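Local structure of carbohydrate binding module E1 (Uncultured bacterium, 5KLE) at residues S50-T55 against F90-D95; G38-G43 against L79-V84; K15-A18 against E22-A25. The protein binds beta-glucan chains such as cellopentaose, probably as the cellulose-targeting module of a larger enzyme. One frame throughout, in Å; residues are numbered along the deposited sequence.

Contact 1: S50-T55 against F90-D95; sequences SSYNIT and FNVKFD. With BGC (beta-D-glucopyranose), chain B.
The hydroxyl of Y52 reaches the edge of the F90 ring, near its plane, with Y52 OH 3.3 Å from F90 CE2, while S50 comes obliquely onto the same ring, its CB 3.5 Å from F90 CZ. Y52 and F90 approach from opposite directions, and Y52 CZ stops 4.4 Å from F90 CZ. One bond fixes the polar end: Y52 OH donates to S50 OG at 2.7 Å. The S50 hydroxyl sits between the backbone N and the carbonyl carbon (chi1 60°), which turns it along its own strand to meet the phenol two residues on. V92 adds a methyl, CG2, 3.7 Å from Y52 OH. This is the close-packed side, all four residues buried between the facing sheets of a beta-sandwich; strands 50-54 and 90-95 run 11.1 Å apart at 44° and share no hydrogen bond. With an alanine at S50, the Y52 hydroxyl would probably lose its acceptor among largely apolar neighbours and be less firmly set against the F90 edge. On the other face of strand 90-95 lies the open, sugar-binding side. There K93, extended beyond CG, sends NZ to two hydroxyls of one glucose (chain B), O3 at 2.9 Å and O2 at 3.0 Å, and its chain lies against W45. Strand 90-95 thus divides its chemistry by alternation: apolar F90 and V92 meet the opposite sheet, where the tyrosine-serine bond satisfies the phenol donor, and a cationic amine meets the hydroxyls of the glycan.

Contact 2: G38-G43 against L79-V84; sequences GTLQIG and LYIKIV
L40 reaches across to strand 79-84, where its CD2 meets CD1 of I81 tip to tip at 4.1 Å and CD1 of L79 at 4.3 Å. Just before it, T39 offers its carbonyl O to NE2 of Q41, 3.1 Å away. This bond is bent, 139° at the hydrogen, and the donor stands well above the carbonyl plane. L40 then turns inward: with CG opposite the backbone N, chi1 176° sends the branch toward strand 79-84, and chi2 (73°) turns CD2 to the two methyl ends of the other strand. Q41 faces the other way, and its OE1 is held by the hydroxyl of T70. I42 points back into the interior, but I42 CD1 comes no nearer than 4.7 Å to I81 CG2, a looser approach than that of L40. No hydrogen bond joins the two segments, so apolar side chains alone bridge them, as expected between the layers of a beta-sandwich. Strand 40-44 lies between strands 90-96 and 67-71 in one sheet; strand 77-86 lies between strands 30-35 and 50-54 in the other, and Y33, I54 and V71 also pack around L40.

Contact 3: K15-A18 against E22-A25; sequences KTAA and EFSA. With BGC (beta-D-glucopyranose), chain C.
K15 NZ is gripped by two oxygens: it donates to the backbone O of S24 at 2.9 Å and forms a salt bridge with D29, which lies outside the two segments. The approach to S24 O is not straight, with a C=O...N angle of 139° and NZ tilted 26° from the carbonyl plane. An extended lysine chain spans the distance, and on the way its CD passes 4.3 Å from F23 CE2. The amine is thus held by a carboxylate and a carbonyl, which would be expected to favour its charged form. Deeper in, A17 CB rests obliquely against the F23 ring, 3.6 Å from CE1. F23 CG lies between its backbone N and carbonyl carbon (chi1 65°), which turns the ring toward A17 and K15. The two segments are successive edge strands of a beta-sandwich: strand 15-16 pairs in parallel with strand 30-35 in one sheet, whereas strand 23-25 pairs antiparallel with strand 90-96 in the other. The chain between them crosses from one sheet to the other, and F23 packs at this margin against I31 of the first sheet and V92 of its own. A17 reaches both layers as well, packing on I31, Y33 and F94. At the start of the second segment, E22 points away from strand 15-16 and joins the glycan site instead: in the conformer described, O6 of a glucose (chain C) donates to E22 OE1 at 2.8 Å, and the glutamate side chain lies beside N91 and W45, the latter also a residue of the sugar-binding pocket.

From the N terminus, contact 3 comes first and closes the shortest loop, only three residues between its segments, where the chain passes from one sheet to the other. Contacts 1 and 2 follow and cross: 38-43 opens, 50-55 comes next, then 79-84 returns to 38-43 before 90-95 returns to 50-55. Each joins the two sheets, and within the sheets they share neighbours, 50-54 beside 77-86 and 40-44 beside 90-96. Contact 3 is sewn to contact 1 by the backbone pairing of 23-25 with 90-96, and touches contact 2 where I83 meets A25. Two pocket residues, E22 and K93, lie in contacts 3 and 1.

Contact 1: S50-T55 against F90-D95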
ATOM      1  N   SER A  50       6.656  -8.017   0.955  1.00  9.38           N
ATOM      2  CA  SER A  50       6.497  -6.638   1.413  1.00  8.65           C
ATOM      3  C   SER A  50       5.542  -6.543   2.600  1.00  9.44           C
ATOM      4  O   SER A  50       4.757  -7.456   2.867  1.00 11.23           O
ATOM      5  CB  SER A  50       6.018  -5.729   0.252  1.00  9.46           C
ATOM      6  OG  SER A  50       4.770  -6.172  -0.265  1.00  8.77           O
ATOM      7  N   SER A  51       5.615  -5.426   3.332  1.00  8.96           N
ATOM      8  CA  SER A  51       4.681  -5.178   4.431  1.00 10.04           C
ATOM      9  C   SER A  51       4.305  -3.701   4.481  1.00 10.28           C
ATOM     10  O   SER A  51       5.062  -2.844   4.022  1.00 10.66           O
ATOM     11  CB  SER A  51       5.217  -5.656   5.776  1.00 13.96           C
ATOM     12  OG  SER A  51       6.282  -4.848   6.233  1.00 17.90           O
ATOM     13  N   TYR A  52       3.132  -3.419   5.072  1.00  9.06           N
ATOM     14  CA  TYR A  52       2.503  -2.102   5.015  1.00  9.99           C
ATOM     15  C   TYR A  52       1.789  -1.751   6.313  1.00 11.24           C
ATOM     16  O   TYR A  52       1.276  -2.625   7.029  1.00 10.01           O
ATOM     17  CB  TYR A  52       1.378  -2.076   3.937  1.00 13.27           C
ATOM     18  CG  TYR A  52       1.816  -2.621   2.586  1.00  9.64           C
ATOM     19  CD1 TYR A  52       2.224  -1.756   1.551  1.00  9.96           C
ATOM     20  CD2 TYR A  52       1.907  -4.011   2.362  1.00  8.16           C
ATOM     21  CE1 TYR A  52       2.669  -2.257   0.330  1.00  9.64           C
ATOM     22  CE2 TYR A  52       2.386  -4.523   1.129  1.00  8.86           C
ATOM     23  CZ  TYR A  52       2.723  -3.623   0.111  1.00  9.10           C
ATOM     24  OH  TYR A  52       3.210  -4.105  -1.108  1.00 10.46           O
ATOM     25  N   ASN A  53       1.724  -0.457   6.587  1.00 10.54           N
ATOM     26  CA  ASN A  53       0.862   0.112   7.631  1.00 10.12           C
ATOM     27  C   ASN A  53      -0.019   1.184   7.003  1.00 11.73           C
ATOM     28  O   ASN A  53       0.491   2.063   6.294  1.00 12.20           O
ATOM     29  CB  ASN A  53       1.665   0.818   8.738  1.00 10.84           C
ATOM     30  CG  ASN A  53       2.476  -0.132   9.603  1.00 11.88           C
ATOM     31  OD1 ASN A  53       2.167  -1.314   9.707  1.00 14.20           O
ATOM     32  ND2 ASN A  53       3.510   0.407  10.281  1.00 15.24           N
ATOM     33  N   ILE A  54      -1.325   1.155   7.301  1.00  9.99           N
ATOM     34  CA  ILE A  54      -2.251   2.187   6.827  1.00  9.68           C
ATOM     35  C   ILE A  54      -2.430   3.211   7.936  1.00 10.74           C
ATOM     36  O   ILE A  54      -2.724   2.842   9.088  1.00 11.15           O
ATOM     37  CB  ILE A  54      -3.612   1.576   6.445  1.00 10.98           C
ATOM     38  CG1 ILE A  54      -3.430   0.623   5.273  1.00 11.33           C
ATOM     39  CG2 ILE A  54      -4.634   2.680   6.138  1.00 11.45           C
ATOM     40  CD1 ILE A  54      -4.702  -0.087   4.815  1.00 14.17           C
ATOM     41  N   THR A  55      -2.254   4.497   7.616  1.00 11.31           N
ATOM     42  CA  THR A  55      -2.351   5.523   8.665  1.00 10.81           C
ATOM     43  C   THR A  55      -3.749   5.518   9.272  1.00 12.82           C
ATOM     44  O   THR A  55      -4.754   5.546   8.560  1.00 13.02           O
ATOM     45  CB  THR A  55      -2.010   6.888   8.087  1.00 13.46           C
ATOM     46  OG1 THR A  55      -0.693   6.777   7.523  1.00 16.52           O
ATOM     47  CG2 THR A  55      -1.997   7.982   9.202  1.00 15.00           C
ATOM     48  N   PHE A  90       9.753  -3.250  -6.389  1.00  9.52           N
ATOM     49  CA  PHE A  90       8.850  -4.278  -6.896  1.00  9.42           C
ATOM     50  C   PHE A  90       7.639  -3.592  -7.507  1.00  9.47           C
ATOM     51  O   PHE A  90       7.388  -2.410  -7.251  1.00 11.41           O
ATOM     52  CB  PHE A  90       8.442  -5.271  -5.771  1.00  8.58           C
ATOM     53  CG  PHE A  90       7.695  -4.621  -4.606  1.00  8.14           C
ATOM     54  CD1 PHE A  90       8.356  -3.852  -3.631  1.00  9.04           C
ATOM     55  CD2 PHE A  90       6.353  -4.817  -4.462  1.00 10.04           C
ATOM     56  CE1 PHE A  90       7.629  -3.269  -2.557  1.00  9.29           C
ATOM     57  CE2 PHE A  90       5.636  -4.252  -3.403  1.00  8.45           C
ATOM     58  CZ  PHE A  90       6.260  -3.464  -2.457  1.00  9.75           C
ATOM     59  N   ASN A  91       6.882  -4.309  -8.348  1.00  9.23           N
ATOM     60  CA  ASN A  91       5.684  -3.712  -8.955  1.00  8.68           C
ATOM     61  C   ASN A  91       4.455  -4.148  -8.163  1.00 11.38           C
ATOM     62  O   ASN A  91       4.220  -5.349  -7.975  1.00 11.91           O
ATOM     63  CB  ASN A  91       5.514  -4.147 -10.411  1.00 10.47           C
ATOM     64  CG  ASN A  91       6.541  -3.537 -11.323  1.00 17.97           C
ATOM     65  OD1 ASN A  91       7.062  -2.441 -11.068  1.00 18.99           O
ATOM     66  ND2 ASN A  91       6.790  -4.210 -12.443  1.00 24.90           N
ATOM     67  N   VAL A  92       3.645  -3.173  -7.743  1.00  8.78           N
ATOM     68  CA  VAL A  92       2.495  -3.437  -6.883  1.00  9.84           C
ATOM     69  C   VAL A  92       1.291  -2.712  -7.457  1.00 11.36           C
ATOM     70  O   VAL A  92       1.441  -1.691  -8.136  1.00 11.38           O
ATOM     71  CB  VAL A  92       2.788  -2.983  -5.433  1.00  9.61           C
ATOM     72  CG1 VAL A  92       2.857  -1.466  -5.351  1.00 12.79           C
ATOM     73  CG2 VAL A  92       1.743  -3.546  -4.469  1.00 11.76           C
ATOM     74  N   LYS A  93       0.081  -3.248  -7.202  1.00  9.78           N
ATOM     75  CA  LYS A  93      -1.143  -2.486  -7.475  1.00  8.75           C
ATOM     76  C   LYS A  93      -2.103  -2.543  -6.303  1.00 11.50           C
ATOM     77  O   LYS A  93      -2.121  -3.509  -5.542  1.00 11.62           O
ATOM     78  CB  LYS A  93      -1.855  -2.867  -8.772  1.00 13.44           C
ATOM     79  CG  LYS A  93      -2.135  -4.343  -8.925  1.00 17.30           C
ATOM     80  CD  LYS A  93      -2.790  -4.526 -10.294  1.00 21.07           C
ATOM     81  CE  LYS A  93      -2.887  -5.943 -10.723  1.00 27.99           C
ATOM     82  NZ  LYS A  93      -3.526  -6.009 -12.099  1.00 27.20           N
ATOM     83  N   PHE A  94      -2.855  -1.452  -6.142  1.00  9.85           N
ATOM     84  CA  PHE A  94      -3.931  -1.359  -5.163  0.51 10.27           C
ATOM     85  C   PHE A  94      -5.262  -1.374  -5.909  1.00 11.90           C
ATOM     86  O   PHE A  94      -5.381  -0.794  -6.992  1.00 12.14           O
ATOM     87  CB  PHE A  94      -3.846  -0.053  -4.355  0.51 12.61           C
ATOM     88  CG  PHE A  94      -2.578   0.104  -3.532  0.51 11.03           C
ATOM     89  CD1 PHE A  94      -1.698  -0.959  -3.306  0.51  8.56           C
ATOM     90  CD2 PHE A  94      -2.274   1.341  -2.987  0.51 12.55           C
ATOM     91  CE1 PHE A  94      -0.509  -0.782  -2.539  0.51 10.62           C
ATOM     92  CE2 PHE A  94      -1.114   1.526  -2.213  0.51 12.75           C
ATOM     93  CZ  PHE A  94      -0.229   0.459  -1.990  0.51 12.87           C
ATOM     94  N   ASP A  95      -6.271  -2.044  -5.329  1.00 11.22           N
ATOM     95  CA  ASP A  95      -7.589  -2.174  -5.946  1.00 10.39           C
ATOM     96  C   ASP A  95      -8.617  -2.298  -4.821  1.00 13.30           C
ATOM     97  O   ASP A  95      -8.270  -2.279  -3.630  1.00 12.38           O
ATOM     98  CB  ASP A  95      -7.610  -3.379  -6.920  1.00 13.05           C
ATOM     99  CG  ASP A  95      -8.568  -3.199  -8.120  1.00 14.36           C
ATOM    100  OD1 ASP A  95      -9.633  -2.562  -8.000  1.00 14.68           O
ATOM    101  OD2 ASP A  95      -8.260  -3.751  -9.212  1.00 18.35           O
TER
HETATM  102  C2  BGC B   4      -4.209  -9.708 -11.576  0.51 16.36           C
HETATM  103  C3  BGC B   4      -3.117  -9.806 -12.599  0.51 16.34           C
HETATM  104  C4  BGC B   4      -2.245 -11.026 -12.316  0.51 16.75           C
HETATM  105  C5  BGC B   4      -3.077 -12.237 -12.252  0.51 19.28           C
HETATM  106  C6  BGC B   4      -2.318 -13.427 -11.722  0.51 22.82           C
HETATM  107  C1  BGC B   4      -4.988 -11.020 -11.533  0.51 18.85           C
HETATM  108  O2  BGC B   4      -5.055  -8.613 -11.891  0.51 20.51           O
HETATM  109  O3  BGC B   4      -2.355  -8.613 -12.551  0.51 19.37           O
HETATM  110  O4  BGC B   4      -1.377 -11.229 -13.326  0.51 20.08           O
HETATM  111  O5  BGC B   4      -4.143 -12.083 -11.355  0.51 19.19           O
HETATM  112  O6  BGC B   4      -3.232 -14.401 -11.352  0.51 26.72           O

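Contact 2: G38-G43 against L79-V84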
ATOM      1  N   GLY A  38     -16.194  -0.965  -1.012  1.00 19.67           N
ATOM      2  CA  GLY A  38     -15.700  -2.320  -1.003  1.00 18.01           C
ATOM      3  C   GLY A  38     -14.521  -2.547  -0.076  1.00 18.38           C
ATOM      4  O   GLY A  38     -14.302  -1.818   0.906  1.00 17.49           O
ATOM      5  N   THR A  39     -13.723  -3.556  -0.427  1.00 14.17           N
ATOM      6  CA  THR A  39     -12.628  -4.038   0.409  1.00 12.73           C
ATOM      7  C   THR A  39     -11.303  -3.838  -0.317  1.00 12.81           C
ATOM      8  O   THR A  39     -11.158  -4.239  -1.481  1.00 14.15           O
ATOM      9  CB  THR A  39     -12.802  -5.514   0.765  1.00 13.00           C
ATOM     10  OG1 THR A  39     -14.047  -5.680   1.465  1.00 16.75           O
ATOM     11  CG2 THR A  39     -11.662  -5.995   1.644  1.00 17.28           C
ATOM     12  N   LEU A  40     -10.344  -3.222   0.378  1.00 11.63           N
ATOM     13  CA  LEU A  40      -9.019  -2.952  -0.205  1.00 10.52           C
ATOM     14  C   LEU A  40      -8.270  -4.251  -0.519  1.00 13.76           C
ATOM     15  O   LEU A  40      -8.321  -5.218   0.249  1.00 14.00           O
ATOM     16  CB  LEU A  40      -8.189  -2.115   0.782  1.00 10.33           C
ATOM     17  CG  LEU A  40      -6.744  -1.811   0.388  1.00 10.81           C
ATOM     18  CD1 LEU A  40      -6.764  -0.770  -0.745  1.00 14.31           C
ATOM     19  CD2 LEU A  40      -5.935  -1.265   1.583  1.00 11.34           C
ATOM     20  N   GLN A  41      -7.555  -4.261  -1.646  1.00 12.26           N
ATOM     21  CA  GLN A  41      -6.722  -5.382  -2.088  1.00 10.17           C
ATOM     22  C   GLN A  41      -5.355  -4.821  -2.503  1.00  9.50           C
ATOM     23  O   GLN A  41      -5.289  -3.777  -3.174  1.00 11.81           O
ATOM     24  CB  GLN A  41      -7.375  -6.055  -3.319  1.00 10.95           C
ATOM     25  CG  GLN A  41      -8.889  -6.258  -3.217  1.00 12.16           C
ATOM     26  CD  GLN A  41      -9.317  -7.383  -2.282  1.00 13.19           C
ATOM     27  OE1 GLN A  41      -8.567  -8.355  -2.076  1.00 15.19           O
ATOM     28  NE2 GLN A  41     -10.544  -7.299  -1.773  1.00 13.89           N
ATOM     29  N   ILE A  42      -4.263  -5.496  -2.092  1.00  9.95           N
ATOM     30  CA  ILE A  42      -2.878  -5.129  -2.444  1.00  9.67           C
ATOM     31  C   ILE A  42      -2.270  -6.337  -3.145  1.00 11.88           C
ATOM     32  O   ILE A  42      -2.263  -7.435  -2.568  1.00 13.64           O
ATOM     33  CB  ILE A  42      -2.033  -4.740  -1.220  1.00  9.72           C
ATOM     34  CG1 ILE A  42      -2.680  -3.551  -0.501  1.00 13.84           C
ATOM     35  CG2 ILE A  42      -0.575  -4.485  -1.682  1.00 11.72           C
ATOM     36  CD1 ILE A  42      -2.006  -3.202   0.836  1.00 15.82           C
ATOM     37  N   GLY A  43      -1.789  -6.150  -4.380  1.00 10.60           N
ATOM     38  CA  GLY A  43      -1.293  -7.267  -5.190  1.00 11.04           C
ATOM     39  C   GLY A  43       0.071  -7.045  -5.811  1.00 10.60           C
ATOM     40  O   GLY A  43       0.377  -5.954  -6.302  1.00 11.70           O
ATOM     41  N   LEU A  79      -6.727   6.942   1.658  1.00 12.73           N
ATOM     42  CA  LEU A  79      -5.912   6.141   2.558  1.00 11.21           C
ATOM     43  C   LEU A  79      -4.458   6.476   2.301  1.00 11.71           C
ATOM     44  O   LEU A  79      -4.076   6.743   1.166  1.00 12.10           O
ATOM     45  CB  LEU A  79      -6.095   4.644   2.229  1.00 10.60           C
ATOM     46  CG  LEU A  79      -7.498   4.094   2.522  1.00 10.29           C
ATOM     47  CD1 LEU A  79      -7.535   2.674   1.973  1.00 14.82           C
ATOM     48  CD2 LEU A  79      -7.842   4.105   3.985  1.00 16.56           C
ATOM     49  N   TYR A  80      -3.641   6.449   3.355  1.00  9.35           N
ATOM     50  CA  TYR A  80      -2.197   6.639   3.242  1.00  9.13           C
ATOM     51  C   TYR A  80      -1.505   5.363   3.705  1.00 11.22           C
ATOM     52  O   TYR A  80      -1.655   4.952   4.866  1.00 11.61           O
ATOM     53  CB  TYR A  80      -1.760   7.910   4.005  1.00 10.53           C
ATOM     54  CG  TYR A  80      -2.420   9.123   3.367  1.00 10.30           C
ATOM     55  CD1 TYR A  80      -1.865   9.730   2.213  1.00 12.30           C
ATOM     56  CD2 TYR A  80      -3.693   9.547   3.767  1.00 10.78           C
ATOM     57  CE1 TYR A  80      -2.498  10.758   1.588  1.00 11.16           C
ATOM     58  CE2 TYR A  80      -4.332  10.587   3.112  1.00 11.39           C
ATOM     59  CZ  TYR A  80      -3.734  11.195   2.043  1.00 11.59           C
ATOM     60  OH  TYR A  80      -4.413  12.229   1.440  1.00 15.75           O
ATOM     61  N   ILE A  81      -0.785   4.727   2.792  1.00 10.50           N
ATOM     62  CA  ILE A  81      -0.236   3.387   2.984  0.57 10.04           C
ATOM     63  C   ILE A  81       1.291   3.475   2.939  1.00  8.97           C
ATOM     64  O   ILE A  81       1.884   3.784   1.882  1.00 10.36           O
ATOM     65  CB  ILE A  81      -0.794   2.424   1.933  0.57 10.12           C
ATOM     66  CG1 ILE A  81      -2.334   2.538   1.954  0.57 10.73           C
ATOM     67  CG2 ILE A  81      -0.309   1.005   2.207  0.57 12.90           C
ATOM     68  CD1 ILE A  81      -3.073   1.558   1.062  0.57 16.03           C
ATOM     69  N   LYS A  82       1.939   3.226   4.087  1.00 10.69           N
ATOM     70  CA  LYS A  82       3.403   3.202   4.170  1.00  9.77           C
ATOM     71  C   LYS A  82       3.918   1.805   3.839  1.00 10.38           C
ATOM     72  O   LYS A  82       3.423   0.801   4.390  1.00 10.02           O
ATOM     73  CB  LYS A  82       3.887   3.589   5.571  1.00 12.12           C
ATOM     74  CG  LYS A  82       5.424   3.588   5.636  1.00 14.87           C
ATOM     75  CD  LYS A  82       5.954   4.330   6.835  1.00 15.34           C
ATOM     76  CE  LYS A  82       7.495   4.376   6.762  1.00 17.03           C
ATOM     77  NZ  LYS A  82       8.030   4.803   8.064  1.00 25.09           N
ATOM     78  N   ILE A  83       4.939   1.739   2.980  1.00  9.66           N
ATOM     79  CA  ILE A  83       5.650   0.486   2.703  1.00  9.03           C
ATOM     80  C   ILE A  83       6.730   0.330   3.775  1.00 11.04           C
ATOM     81  O   ILE A  83       7.741   1.038   3.784  1.00 11.83           O
ATOM     82  CB  ILE A  83       6.216   0.429   1.280  1.00  9.25           C
ATOM     83  CG1 ILE A  83       5.092   0.729   0.284  1.00 13.56           C
ATOM     84  CG2 ILE A  83       6.793  -0.977   1.010  1.00 11.89           C
ATOM     85  CD1 ILE A  83       5.468   0.548  -1.167  1.00 16.74           C
ATOM     86  N   VAL A  84       6.491  -0.585   4.704  1.00 11.28           N
ATOM     87  CA  VAL A  84       7.339  -0.722   5.879  1.00  9.91           C
ATOM     88  C   VAL A  84       8.617  -1.455   5.534  1.00 11.95           C
ATOM     89  O   VAL A  84       9.703  -1.102   6.020  1.00 15.49           O
ATOM     90  CB  VAL A  84       6.549  -1.430   6.997  1.00 13.55           C
ATOM     91  CG1 VAL A  84       7.490  -1.728   8.167  1.00 15.90           C
ATOM     92  CG2 VAL A  84       5.397  -0.527   7.466  1.00 14.18           C
TER

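Contact 3: K15-A18 against E22-A25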
ATOM      1  N   LYS A  15       3.857   9.223  -3.560  1.00  8.80           N
ATOM      2  CA  LYS A  15       3.289   8.588  -4.745  1.00  9.31           C
ATOM      3  C   LYS A  15       1.780   8.500  -4.585  1.00  9.71           C
ATOM      4  O   LYS A  15       1.272   8.437  -3.460  1.00 11.54           O
ATOM      5  CB  LYS A  15       3.875   7.183  -4.944  1.00  9.63           C
ATOM      6  CG  LYS A  15       5.398   7.185  -5.263  1.00 10.00           C
ATOM      7  CD  LYS A  15       5.971   5.775  -5.376  1.00  9.32           C
ATOM      8  CE  LYS A  15       7.428   5.876  -5.838  1.00  9.06           C
ATOM      9  NZ  LYS A  15       8.158   4.536  -5.806  1.00 12.10           N
ATOM     10  N   THR A  16       1.063   8.446  -5.710  1.00  9.54           N
ATOM     11  CA  THR A  16      -0.390   8.259  -5.719  1.00  9.63           C
ATOM     12  C   THR A  16      -0.740   7.052  -6.585  1.00 12.65           C
ATOM     13  O   THR A  16      -0.372   7.009  -7.769  1.00 14.38           O
ATOM     14  CB  THR A  16      -1.098   9.516  -6.237  1.00 11.04           C
ATOM     15  OG1 THR A  16      -0.801  10.647  -5.391  1.00 13.80           O
ATOM     16  CG2 THR A  16      -2.609   9.310  -6.260  1.00 13.84           C
ATOM     17  N   ALA A  17      -1.462   6.081  -5.999  1.00 11.01           N
ATOM     18  CA  ALA A  17      -1.847   4.878  -6.751  1.00 10.87           C
ATOM     19  C   ALA A  17      -3.190   5.104  -7.417  1.00 11.80           C
ATOM     20  O   ALA A  17      -4.110   5.686  -6.830  1.00 14.42           O
ATOM     21  CB  ALA A  17      -1.963   3.683  -5.800  1.00 12.59           C
ATOM     22  N   ALA A  18      -3.317   4.596  -8.648  1.00 12.59           N
ATOM     23  CA  ALA A  18      -4.603   4.526  -9.339  1.00 12.33           C
ATOM     24  C   ALA A  18      -5.145   3.106  -9.287  1.00 11.46           C
ATOM     25  O   ALA A  18      -4.374   2.139  -9.361  1.00 13.52           O
ATOM     26  CB  ALA A  18      -4.470   4.969 -10.794  1.00 15.84           C
ATOM     27  N   GLU A  22      -0.495  -0.908 -11.909  1.00 13.72           N
ATOM     28  CA  GLU A  22       0.766  -1.238 -11.250  0.52 11.23           C
ATOM     29  C   GLU A  22       1.749  -0.067 -11.291  1.00 14.81           C
ATOM     30  O   GLU A  22       1.779   0.736 -12.243  1.00 15.76           O
ATOM     31  CB  GLU A  22       1.424  -2.459 -11.895  0.52 13.94           C
ATOM     32  CG  GLU A  22       0.793  -3.789 -11.536  0.52 15.50           C
ATOM     33  CD  GLU A  22       1.737  -4.965 -11.788  0.52 20.53           C
ATOM     34  OE1 GLU A  22       1.601  -5.979 -11.089  0.52 19.27           O
ATOM     35  OE2 GLU A  22       2.620  -4.861 -12.670  0.52 25.38           O
ATOM     36  N   PHE A  23       2.579   0.014 -10.253  1.00 13.48           N
ATOM     37  CA  PHE A  23       3.621   1.030 -10.188  1.00 12.65           C
ATOM     38  C   PHE A  23       4.804   0.452  -9.415  1.00 11.92           C
ATOM     39  O   PHE A  23       4.664  -0.516  -8.672  1.00 10.77           O
ATOM     40  CB  PHE A  23       3.089   2.344  -9.596  1.00 13.59           C
ATOM     41  CG  PHE A  23       2.654   2.233  -8.159  1.00 12.46           C
ATOM     42  CD1 PHE A  23       1.387   1.774  -7.812  1.00 14.17           C
ATOM     43  CD2 PHE A  23       3.551   2.558  -7.143  1.00 15.86           C
ATOM     44  CE1 PHE A  23       1.010   1.691  -6.454  1.00 14.48           C
ATOM     45  CE2 PHE A  23       3.195   2.471  -5.810  1.00 17.14           C
ATOM     46  CZ  PHE A  23       1.939   2.028  -5.457  1.00 14.98           C
ATOM     47  N   SER A  24       5.975   1.030  -9.626  1.00 10.51           N
ATOM     48  CA  SER A  24       7.181   0.582  -8.938  1.00 10.38           C
ATOM     49  C   SER A  24       7.230   1.168  -7.541  1.00 10.61           C
ATOM     50  O   SER A  24       7.051   2.384  -7.369  1.00 12.76           O
ATOM     51  CB  SER A  24       8.413   1.064  -9.702  1.00 17.48           C
ATOM     52  OG  SER A  24       9.589   0.536  -9.117  1.00 17.70           O
ATOM     53  N   ALA A  25       7.458   0.308  -6.541  1.00 10.67           N
ATOM     54  CA  ALA A  25       7.381   0.688  -5.132  1.00 10.35           C
ATOM     55  C   ALA A  25       8.639   0.256  -4.403  1.00  9.36           C
ATOM     56  O   ALA A  25       9.285  -0.736  -4.786  1.00  9.99           O
ATOM     57  CB  ALA A  25       6.183   0.012  -4.481  1.00 13.30           C
TER
HETATM   58  C2  BGC C   5       0.686 -12.118 -13.855  0.51 21.73           C
HETATM   59  C3  BGC C   5       2.205 -11.775 -13.772  0.51 21.79           C
HETATM   60  C4  BGC C   5       2.424 -10.346 -14.055  0.51 23.05           C
HETATM   61  C5  BGC C   5       1.502  -9.416 -13.242  0.51 20.76           C
HETATM   62  C6  BGC C   5       1.782  -8.020 -13.719  0.51 22.25           C
HETATM   63  C1  BGC C   5      -0.076 -11.121 -13.020  0.51 19.36           C
HETATM   64  O2  BGC C   5       0.263 -13.383 -13.456  0.51 23.46           O
HETATM   65  O3  BGC C   5       2.844 -12.352 -14.871  0.51 23.56           O
HETATM   66  O4  BGC C   5       3.768  -9.950 -13.916  0.51 27.60           O
HETATM   67  O5  BGC C   5       0.189  -9.843 -13.483  0.51 20.62           O
HETATM   68  O6  BGC C   5       0.654  -7.190 -13.409  0.51 22.21           O